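Local coordinates for Atg5 (Kluyveromyces marxianus, PDB 3VQI), which takes part in autophagic vesicle formation and cytoplasm-to-vacuole transport, and forms the autophagy-essential conjugate with Atg12, at residues A[18-23]-A[38-43]; A[75-80]-A[118-123]; A[83-88]-A[127-132]. All blocks are in the same frame, centred on the assembly; numbering follows the deposited sequence.

Interaction 1: A[18-23]-A[38-43]; sequences VEVVVS and CHIVML. With SO4 (sulfate ion), chain G.
Val-18 and Met-42 make the clearest fit of bump to hollow between these two antiparallel strands. The methionine leaves its strand with an extended side chain and passes the valine at about a right angle, so the two methyls of Val-18 press into its flank one after the other: CG2 meets Met-42 SD at 3.7 Å, and CG1 meets the terminal CE at 3.8 Å. With CG1 of Val-18 anti to the backbone N (chi1 176°), the branches are spread along the thioether and each finds its own atom. Farther along the same face the fit is looser. Val-20 CB lies 4.0 Å from Cys-38 SG, and Ile-40 touches both valines only loosely, its CG1 4.3 Å from Val-18 CB and its CD1 near Val-20 CG2.

Glu-19 and His-39 form a pair on the other face. Their side chains run alongside each other in the same direction, carboxylate and imidazole planes 53° apart, and Glu-19 CD comes within 3.4 Å of His-39 NE2. This is a flank-to-flank contact, not a hydrogen bond. The other ring nitrogen, ND1, turns to the sulfate: it donates to O1 at 2.7 Å, with the sulfur in the ring plane, and His-39 N holds sulfate O3 at 2.9 Å. The ion, probably from the crystallisation liquor, thus sits on a backbone N-H and a ring N-H of one residue.

Between the faces, reciprocal bonds join Val-18 to Ile-40, and Val-20 N reaches Cys-38 O at 3.0 Å. The pair corresponds to the first two strands of the ubiquitin-like fold. Helix 48-59 covers the valine face, with Val-55 against Val-20 and Ile-40, and Leu-48 and Tyr-51 against Met-42. Strand 15-22 continues the sheet through backbone bonds to strand 114-121, while strand 37-43 is one of its two outermost strands.

Interaction 2: A[75-80]-A[118-123]; sequences WFEYNG and QLCHGD
Trp-75 lays one face of its indole against Cys-120, whose CB stands 3.5 Å above the ring plane, offset toward the rim. The CH-pi contact is made with the five-membered ring, and CB comes within 3.6 Å of Trp-75 NE1. Cys-120 SG meets this ring obliquely. The first torsion of Trp-75 sets CG between the backbone N and the carbonyl carbon (chi1 69°), swinging the ring toward the opposite strand; its far end, at CZ3, comes to 3.4 Å from Gly-122 N.

Glu-77, two residues on and on the same face, borders the thiol, with CD 3.5 Å from Cys-120 SG. Its extended chain also carries OE2 to the indole, where Trp-75 NE1 donates to it at 2.9 Å, almost exactly in the ring plane, on the anti side of the carboxylate and somewhat out of the carboxylate plane. Gln-118 CG rests 3.5 Å from Glu-77 O, and the bend at chi2 keeps its amide end near the same oxygen. On the reverse face Phe-76 and Leu-119 meet more loosely.

Four backbone bonds tie these antiparallel strands of the ubiquitin-like sheet. The buried indole N-H is satisfied by a carboxylate that would probably polarise it, and the same bond limits ring rotation. With the indole obliquely on one side and the acid of Glu-77 close by, the sulfur lies where a thiolate would probably be disfavoured.

Interaction 3: A[83-88]-A[127-132]; sequences VPWEYP and RGILPL. With SO4 (sulfate ion), chain I.
Trp-85 projects from a type I beta turn, Pro-84 to Tyr-87, and drives its indole against the loop 127-132; Pro-84 is itself the centre of an inverse gamma turn. The turn belongs to the link between strand 81-82 and helix 89-96, so the contact joins an edge of the ubiquitin-like domain to the connection leading into helix 135-155.

From CB the side chain rises with CG between the backbone N and the carbonyl carbon (chi1 50°), and chi2 of 5° turns the pyrrole edge to the CA side. CD1 passes 3.9 Å from Leu-130 O, a mere approach. NE1, the next atom, takes hold of that oxygen: it donates to Leu-130 O at 2.8 Å, nearly straight at 166°, with the acceptor close to the ring plane and the donor nearly along the C=O axis. Ile-129 CG2 lies obliquely 4.1 Å from the same NE1. Beyond CE2 the contact turns apolar. CZ2 touches Leu-132 CB at 3.4 Å, and CH2 remains beside that carbon, while Leu-132 CD1 lies over one face near the rim. Thus a single ring spends its polar edge on a backbone carbonyl and its benzene end on a leucine.

Alongside, Glu-86 crosses Leu-130 at about a right angle, and the bent acid lies along the methyl CD1, its CD nearest at 3.8 Å. Leu-48 and Leu-52 of helix 48-59 pack on Trp-85, whose backbone O also hydrogen-bonds to a buffer molecule, probably from the crystallisation liquor. At the far end of the loop, Lys-124 and Arg-127 share a sulfate ion of the same probable origin: its O1 lies in the plane of the guanidinium, at its edge, 3.0 Å from Arg-127 NE.

Overall arrangement
Interactions 1 and 2 belong to one sheet, their centres 12 Å apart: strands 15-22 and 114-121 are neighbours, joined where Val-21 O lies 2.9 Å from Leu-119 N, probably as a hydrogen bond. Interaction 3 adjoins interaction 2, at 11 Å between centres; Phe-76 O and Val-83 N, 2.8 Å apart, probably bond, and Trp-75 CA rests 3.7 Å from Trp-85 CH2. Interactions 1 and 3 do not touch, with centres about 17 Å apart, yet both lean on helix 48-59. Along the chain interaction 1 closes first, whereas 2 and 3 alternate. One sulfate sits on His-39 of interaction 1; the other is held by Arg-127, away from the Trp-85 contact, where the buffer molecule binds.

Interaction 1: A[18-23]-A[38-43]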
loop_
_atom_site.group_PDB
_atom_site.type_symbol
_atom_site.label_atom_id
_atom_site.label_comp_id
_atom_site.label_asym_id
_atom_site.label_seq_id
_atom_site.Cartn_x
_atom_site.Cartn_y
_atom_site.Cartn_z
ATOM N N VAL A 18 -2.221 5.366 13.573
ATOM C CA VAL A 18 -3.293 4.395 13.438
ATOM C C VAL A 18 -3.844 3.882 14.760
ATOM O O VAL A 18 -3.086 3.429 15.617
ATOM C CB VAL A 18 -2.795 3.168 12.616
ATOM C CG1 VAL A 18 -3.872 2.105 12.540
ATOM C CG2 VAL A 18 -2.362 3.608 11.234
ATOM N N GLU A 19 -5.162 3.952 14.931
ATOM C CA GLU A 19 -5.768 3.426 16.141
ATOM C C GLU A 19 -6.494 2.133 15.793
ATOM O O GLU A 19 -7.424 2.117 14.983
ATOM C CB GLU A 19 -6.742 4.411 16.775
ATOM C CG GLU A 19 -7.392 3.828 18.034
ATOM C CD GLU A 19 -7.970 4.882 18.971
ATOM O OE1 GLU A 19 -8.455 4.496 20.066
ATOM O OE2 GLU A 19 -7.939 6.087 18.620
ATOM N N VAL A 20 -6.045 1.046 16.402
ATOM C CA VAL A 20 -6.623 -0.261 16.163
ATOM C C VAL A 20 -7.460 -0.692 17.362
ATOM O O VAL A 20 -6.940 -0.873 18.466
ATOM C CB VAL A 20 -5.515 -1.306 15.910
ATOM C CG1 VAL A 20 -6.129 -2.660 15.622
ATOM C CG2 VAL A 20 -4.640 -0.851 14.752
ATOM N N VAL A 21 -8.759 -0.854 17.137
ATOM C CA VAL A 21 -9.674 -1.260 18.195
ATOM C C VAL A 21 -10.303 -2.599 17.845
ATOM O O VAL A 21 -10.675 -2.820 16.694
ATOM C CB VAL A 21 -10.825 -0.239 18.356
ATOM C CG1 VAL A 21 -11.613 -0.560 19.619
ATOM C CG2 VAL A 21 -10.277 1.200 18.364
ATOM N N VAL A 22 -10.430 -3.492 18.822
ATOM C CA VAL A 22 -11.053 -4.780 18.542
ATOM C C VAL A 22 -12.496 -4.534 18.107
ATOM O O VAL A 22 -13.145 -3.620 18.609
ATOM C CB VAL A 22 -11.068 -5.687 19.768
ATOM C CG1 VAL A 22 -11.719 -7.011 19.405
ATOM C CG2 VAL A 22 -9.648 -5.909 20.264
ATOM N N SER A 23 -12.991 -5.330 17.163
ATOM C CA SER A 23 -14.355 -5.141 16.688
ATOM C C SER A 23 -15.340 -5.687 17.708
ATOM O O SER A 23 -15.036 -6.633 18.442
ATOM C CB SER A 23 -14.570 -5.829 15.339
ATOM O OG SER A 23 -14.629 -7.237 15.476
ATOM N N CYS A 38 -5.058 0.303 20.814
ATOM C CA CYS A 38 -3.609 0.413 20.762
ATOM C C CYS A 38 -3.299 1.305 19.574
ATOM O O CYS A 38 -3.910 1.180 18.519
ATOM C CB CYS A 38 -2.942 -0.962 20.608
ATOM S SG CYS A 38 -3.006 -1.709 18.972
ATOM N N HIS A 39 -2.377 2.237 19.758
ATOM C CA HIS A 39 -2.007 3.141 18.682
ATOM C C HIS A 39 -0.629 2.748 18.197
ATOM O O HIS A 39 0.280 2.521 18.989
ATOM C CB HIS A 39 -1.998 4.590 19.173
ATOM C CG HIS A 39 -3.196 4.946 19.993
ATOM N ND1 HIS A 39 -3.346 4.539 21.302
ATOM C CD2 HIS A 39 -4.330 5.614 19.674
ATOM C CE1 HIS A 39 -4.522 4.939 21.754
ATOM N NE2 HIS A 39 -5.139 5.593 20.786
ATOM N N ILE A 40 -0.480 2.649 16.888
ATOM C CA ILE A 40 0.802 2.292 16.337
ATOM C C ILE A 40 1.064 3.156 15.134
ATOM O O ILE A 40 0.142 3.506 14.400
ATOM C CB ILE A 40 0.830 0.829 15.936
ATOM C CG1 ILE A 40 -0.196 0.574 14.847
ATOM C CG2 ILE A 40 0.505 -0.037 17.146
ATOM C CD1 ILE A 40 -0.263 -0.876 14.450
ATOM N N VAL A 41 2.319 3.538 14.953
ATOM C CA VAL A 41 2.670 4.349 13.808
ATOM C C VAL A 41 2.984 3.348 12.707
ATOM O O VAL A 41 3.705 2.378 12.944
ATOM C CB VAL A 41 3.903 5.232 14.104
ATOM C CG1 VAL A 41 4.231 6.096 12.894
ATOM C CG2 VAL A 41 3.628 6.121 15.306
ATOM N N MET A 42 2.409 3.551 11.523
ATOM C CA MET A 42 2.652 2.653 10.396
ATOM C C MET A 42 3.346 3.389 9.263
ATOM O O MET A 42 3.106 4.580 9.032
ATOM C CB MET A 42 1.346 2.081 9.854
ATOM C CG MET A 42 0.647 1.086 10.753
ATOM S SD MET A 42 -0.838 0.475 9.953
ATOM C CE MET A 42 -1.538 -0.548 11.278
ATOM N N LEU A 43 4.216 2.684 8.556
ATOM C CA LEU A 43 4.896 3.298 7.441
ATOM C C LEU A 43 3.916 3.348 6.279
ATOM O O LEU A 43 3.190 2.391 6.040
ATOM C CB LEU A 43 6.127 2.485 7.078
ATOM C CG LEU A 43 7.239 2.618 8.119
ATOM C CD1 LEU A 43 8.322 1.593 7.848
ATOM C CD2 LEU A 43 7.797 4.035 8.088
HETATM S S SO4 G . -1.220 2.129 23.310
HETATM O O1 SO4 G . -2.573 2.691 23.136
HETATM O O2 SO4 G . -1.295 0.870 24.077
HETATM O O3 SO4 G . -0.616 1.853 21.993
HETATM O O4 SO4 G . -0.394 3.113 24.036
#

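Interaction 2: A[75-80]-A[118-123]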
loop_
_atom_site.group_PDB
_atom_site.type_symbol
_atom_site.label_atom_id
_atom_site.label_comp_id
_atom_site.label_asym_id
_atom_site.label_seq_id
_atom_site.Cartn_x
_atom_site.Cartn_y
_atom_site.Cartn_z
ATOM N N TRP A 75 -8.419 -9.697 9.665
ATOM C CA TRP A 75 -8.438 -8.660 8.642
ATOM C C TRP A 75 -8.758 -7.340 9.343
ATOM O O TRP A 75 -9.025 -7.317 10.538
ATOM C CB TRP A 75 -9.447 -9.006 7.532
ATOM C CG TRP A 75 -10.915 -8.965 7.929
ATOM C CD1 TRP A 75 -11.716 -7.867 7.962
ATOM C CD2 TRP A 75 -11.728 -10.066 8.359
ATOM N NE1 TRP A 75 -12.970 -8.203 8.381
ATOM C CE2 TRP A 75 -13.012 -9.549 8.637
ATOM C CE3 TRP A 75 -11.498 -11.438 8.537
ATOM C CZ2 TRP A 75 -14.074 -10.352 9.090
ATOM C CZ3 TRP A 75 -12.554 -12.244 8.984
ATOM C CH2 TRP A 75 -13.829 -11.693 9.257
ATOM N N PHE A 76 -8.673 -6.229 8.632
ATOM C CA PHE A 76 -8.977 -4.951 9.251
ATOM C C PHE A 76 -10.228 -4.383 8.607
ATOM O O PHE A 76 -10.539 -4.664 7.440
ATOM C CB PHE A 76 -7.841 -3.935 9.074
ATOM C CG PHE A 76 -6.604 -4.237 9.868
ATOM C CD1 PHE A 76 -5.549 -4.943 9.297
ATOM C CD2 PHE A 76 -6.470 -3.766 11.173
ATOM C CE1 PHE A 76 -4.376 -5.170 10.005
ATOM C CE2 PHE A 76 -5.302 -3.987 11.897
ATOM C CZ PHE A 76 -4.252 -4.689 11.307
ATOM N N GLU A 77 -10.956 -3.588 9.373
ATOM C CA GLU A 77 -12.152 -2.978 8.832
ATOM C C GLU A 77 -12.153 -1.508 9.148
ATOM O O GLU A 77 -11.779 -1.086 10.245
ATOM C CB GLU A 77 -13.405 -3.634 9.400
ATOM C CG GLU A 77 -13.998 -4.710 8.507
ATOM C CD GLU A 77 -15.179 -5.419 9.163
ATOM O OE1 GLU A 77 -15.962 -4.750 9.874
ATOM O OE2 GLU A 77 -15.333 -6.643 8.956
ATOM N N TYR A 78 -12.519 -0.722 8.156
ATOM C CA TYR A 78 -12.615 0.710 8.341
ATOM C C TYR A 78 -14.085 0.986 8.064
ATOM O O TYR A 78 -14.607 0.574 7.031
ATOM C CB TYR A 78 -11.724 1.457 7.351
ATOM C CG TYR A 78 -11.890 2.942 7.448
ATOM C CD1 TYR A 78 -12.642 3.647 6.502
ATOM C CD2 TYR A 78 -11.352 3.646 8.521
ATOM C CE1 TYR A 78 -12.859 5.012 6.623
ATOM C CE2 TYR A 78 -11.565 5.014 8.656
ATOM C CZ TYR A 78 -12.319 5.690 7.708
ATOM O OH TYR A 78 -12.546 7.034 7.863
ATOM N N ASN A 79 -14.750 1.642 9.009
ATOM C CA ASN A 79 -16.174 1.948 8.892
ATOM C C ASN A 79 -17.001 0.758 8.444
ATOM O O ASN A 79 -17.842 0.882 7.566
ATOM C CB ASN A 79 -16.394 3.116 7.936
ATOM C CG ASN A 79 -15.977 4.432 8.548
ATOM O OD1 ASN A 79 -15.604 4.482 9.727
ATOM N ND2 ASN A 79 -16.047 5.509 7.764
ATOM N N GLY A 80 -16.733 -0.402 9.030
ATOM C CA GLY A 80 -17.492 -1.588 8.696
ATOM C C GLY A 80 -17.197 -2.246 7.365
ATOM O O GLY A 80 -17.942 -3.128 6.940
ATOM N N GLN A 118 -10.764 -1.458 12.750
ATOM C CA GLN A 118 -11.198 -2.448 13.720
ATOM C C GLN A 118 -10.454 -3.737 13.364
ATOM O O GLN A 118 -10.196 -4.015 12.192
ATOM C CB GLN A 118 -12.724 -2.692 13.684
ATOM C CG GLN A 118 -13.619 -1.556 13.159
ATOM C CD GLN A 118 -13.322 -0.189 13.752
ATOM O OE1 GLN A 118 -13.186 -0.036 14.969
ATOM N NE2 GLN A 118 -13.232 0.823 12.884
ATOM N N LEU A 119 -10.080 -4.506 14.375
ATOM C CA LEU A 119 -9.394 -5.764 14.134
ATOM C C LEU A 119 -10.498 -6.808 14.217
ATOM O O LEU A 119 -11.167 -6.924 15.239
ATOM C CB LEU A 119 -8.311 -6.005 15.203
ATOM C CG LEU A 119 -7.678 -7.402 15.209
ATOM C CD1 LEU A 119 -6.820 -7.565 13.964
ATOM C CD2 LEU A 119 -6.852 -7.598 16.464
ATOM N N CYS A 120 -10.695 -7.555 13.141
ATOM C CA CYS A 120 -11.745 -8.554 13.101
ATOM C C CYS A 120 -11.214 -9.962 12.863
ATOM O O CYS A 120 -10.115 -10.137 12.346
ATOM C CB CYS A 120 -12.734 -8.202 11.989
ATOM S SG CYS A 120 -13.119 -6.446 11.861
ATOM N N HIS A 121 -12.013 -10.959 13.233
ATOM C CA HIS A 121 -11.653 -12.363 13.041
ATOM C C HIS A 121 -12.927 -13.135 12.769
ATOM O O HIS A 121 -13.932 -12.911 13.431
ATOM C CB HIS A 121 -10.993 -12.940 14.293
ATOM C CG HIS A 121 -10.623 -14.386 14.165
ATOM N ND1 HIS A 121 -9.360 -14.806 13.804
ATOM C CD2 HIS A 121 -11.360 -15.510 14.325
ATOM C CE1 HIS A 121 -9.334 -16.125 13.748
ATOM N NE2 HIS A 121 -10.535 -16.577 14.060
ATOM N N GLY A 122 -12.896 -14.039 11.800
ATOM C CA GLY A 122 -14.088 -14.806 11.492
ATOM C C GLY A 122 -13.811 -16.025 10.637
ATOM O O GLY A 122 -12.733 -16.153 10.074
ATOM N N ASP A 123 -14.776 -16.926 10.525
ATOM C CA ASP A 123 -14.558 -18.118 9.723
ATOM C C ASP A 123 -14.762 -17.825 8.245
ATOM O O ASP A 123 -14.328 -18.582 7.383
ATOM C CB ASP A 123 -15.491 -19.241 10.184
ATOM C CG ASP A 123 -15.316 -19.571 11.662
ATOM O OD1 ASP A 123 -14.152 -19.618 12.134
ATOM O OD2 ASP A 123 -16.337 -19.794 12.355
#

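Interaction 3: A[83-88]-A[127-132]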
loop_
_atom_site.group_PDB
_atom_site.type_symbol
_atom_site.label_atom_id
_atom_site.label_comp_id
_atom_site.label_asym_id
_atom_site.label_seq_id
_atom_site.Cartn_x
_atom_site.Cartn_y
_atom_site.Cartn_z
ATOM N N VAL A 83 -10.686 -3.875 4.720
ATOM C CA VAL A 83 -9.645 -3.103 4.060
ATOM C C VAL A 83 -8.881 -4.009 3.106
ATOM O O VAL A 83 -8.447 -5.088 3.491
ATOM C CB VAL A 83 -8.652 -2.512 5.068
ATOM C CG1 VAL A 83 -7.516 -1.811 4.321
ATOM C CG2 VAL A 83 -9.368 -1.521 5.976
ATOM N N PRO A 84 -8.725 -3.582 1.840
ATOM C CA PRO A 84 -8.023 -4.310 0.776
ATOM C C PRO A 84 -6.557 -4.171 1.075
ATOM O O PRO A 84 -5.874 -3.382 0.412
ATOM C CB PRO A 84 -8.372 -3.527 -0.495
ATOM C CG PRO A 84 -9.537 -2.649 -0.104
ATOM C CD PRO A 84 -9.232 -2.302 1.332
ATOM N N TRP A 85 -6.072 -4.924 2.061
ATOM C CA TRP A 85 -4.683 -4.808 2.463
ATOM C C TRP A 85 -3.524 -5.155 1.511
ATOM O O TRP A 85 -2.363 -5.019 1.897
ATOM C CB TRP A 85 -4.474 -5.516 3.796
ATOM C CG TRP A 85 -4.983 -6.893 3.887
ATOM C CD1 TRP A 85 -5.535 -7.647 2.897
ATOM C CD2 TRP A 85 -5.009 -7.689 5.068
ATOM N NE1 TRP A 85 -5.908 -8.877 3.392
ATOM C CE2 TRP A 85 -5.596 -8.927 4.724
ATOM C CE3 TRP A 85 -4.589 -7.476 6.390
ATOM C CZ2 TRP A 85 -5.777 -9.946 5.654
ATOM C CZ3 TRP A 85 -4.768 -8.490 7.316
ATOM C CH2 TRP A 85 -5.358 -9.711 6.943
ATOM N N GLU A 86 -3.821 -5.579 0.289
ATOM C CA GLU A 86 -2.766 -5.869 -0.672
ATOM C C GLU A 86 -2.230 -4.569 -1.290
ATOM O O GLU A 86 -1.433 -4.596 -2.227
ATOM C CB GLU A 86 -3.251 -6.814 -1.793
ATOM C CG GLU A 86 -4.294 -6.249 -2.734
ATOM C CD GLU A 86 -5.716 -6.391 -2.210
ATOM O OE1 GLU A 86 -6.656 -6.206 -3.017
ATOM O OE2 GLU A 86 -5.897 -6.682 -1.004
ATOM N N TYR A 87 -2.686 -3.431 -0.776
ATOM C CA TYR A 87 -2.205 -2.146 -1.248
ATOM C C TYR A 87 -1.448 -1.512 -0.098
ATOM O O TYR A 87 -1.763 -1.751 1.066
ATOM C CB TYR A 87 -3.364 -1.242 -1.669
ATOM C CG TYR A 87 -4.086 -1.740 -2.892
ATOM C CD1 TYR A 87 -5.312 -2.402 -2.786
ATOM C CD2 TYR A 87 -3.514 -1.601 -4.157
ATOM C CE1 TYR A 87 -5.955 -2.919 -3.914
ATOM C CE2 TYR A 87 -4.143 -2.116 -5.293
ATOM C CZ TYR A 87 -5.360 -2.773 -5.159
ATOM O OH TYR A 87 -5.967 -3.288 -6.273
ATOM N N PRO A 88 -0.419 -0.712 -0.398
ATOM C CA PRO A 88 0.294 -0.112 0.734
ATOM C C PRO A 88 -0.609 0.703 1.654
ATOM O O PRO A 88 -1.614 1.268 1.210
ATOM C CB PRO A 88 1.386 0.732 0.064
ATOM C CG PRO A 88 0.959 0.813 -1.410
ATOM C CD PRO A 88 0.305 -0.497 -1.664
ATOM N N ARG A 127 -16.404 -10.342 1.675
ATOM C CA ARG A 127 -16.414 -10.413 0.227
ATOM C C ARG A 127 -15.301 -9.579 -0.386
ATOM O O ARG A 127 -15.088 -8.434 0.002
ATOM C CB ARG A 127 -17.789 -9.963 -0.270
ATOM C CG ARG A 127 -17.901 -9.647 -1.749
ATOM C CD ARG A 127 -19.330 -9.206 -2.059
ATOM N NE ARG A 127 -20.257 -10.323 -1.915
ATOM C CZ ARG A 127 -20.764 -10.993 -2.944
ATOM N NH1 ARG A 127 -20.434 -10.638 -4.184
ATOM N NH2 ARG A 127 -21.569 -12.026 -2.733
ATOM N N GLY A 128 -14.575 -10.178 -1.325
ATOM C CA GLY A 128 -13.485 -9.488 -2.007
ATOM C C GLY A 128 -12.135 -9.337 -1.308
ATOM O O GLY A 128 -11.130 -9.043 -1.958
ATOM N N ILE A 129 -12.094 -9.518 0.007
ATOM C CA ILE A 129 -10.839 -9.386 0.743
ATOM C C ILE A 129 -9.932 -10.602 0.539
ATOM O O ILE A 129 -10.342 -11.733 0.774
ATOM C CB ILE A 129 -11.108 -9.186 2.267
ATOM C CG1 ILE A 129 -11.248 -7.699 2.604
ATOM C CG2 ILE A 129 -9.952 -9.718 3.076
ATOM C CD1 ILE A 129 -12.272 -6.961 1.811
ATOM N N LEU A 130 -8.702 -10.376 0.091
ATOM C CA LEU A 130 -7.768 -11.487 -0.106
ATOM C C LEU A 130 -7.305 -11.974 1.253
ATOM O O LEU A 130 -6.798 -11.201 2.060
ATOM C CB LEU A 130 -6.539 -11.057 -0.903
ATOM C CG LEU A 130 -6.674 -10.775 -2.394
ATOM C CD1 LEU A 130 -5.391 -10.113 -2.897
ATOM C CD2 LEU A 130 -6.938 -12.086 -3.136
ATOM N N PRO A 131 -7.492 -13.266 1.529
ATOM C CA PRO A 131 -7.078 -13.840 2.810
ATOM C C PRO A 131 -5.560 -13.871 2.987
ATOM O O PRO A 131 -4.829 -14.229 2.072
ATOM C CB PRO A 131 -7.692 -15.241 2.777
ATOM C CG PRO A 131 -7.846 -15.538 1.331
ATOM C CD PRO A 131 -8.279 -14.232 0.742
ATOM N N LEU A 132 -5.090 -13.471 4.162
ATOM C CA LEU A 132 -3.664 -13.484 4.451
ATOM C C LEU A 132 -3.457 -14.736 5.295
ATOM O O LEU A 132 -3.904 -14.806 6.436
ATOM C CB LEU A 132 -3.258 -12.244 5.251
ATOM C CG LEU A 132 -1.835 -11.716 5.056
ATOM C CD1 LEU A 132 -1.362 -11.062 6.346
ATOM C CD2 LEU A 132 -0.901 -12.838 4.672
HETATM S S SO4 I . -21.117 -12.554 1.874
HETATM O O1 SO4 I . -21.068 -11.685 0.686
HETATM O O2 SO4 I . -19.877 -12.403 2.649
HETATM O O3 SO4 I . -22.297 -12.183 2.729
HETATM O O4 SO4 I . -21.290 -13.985 1.445
#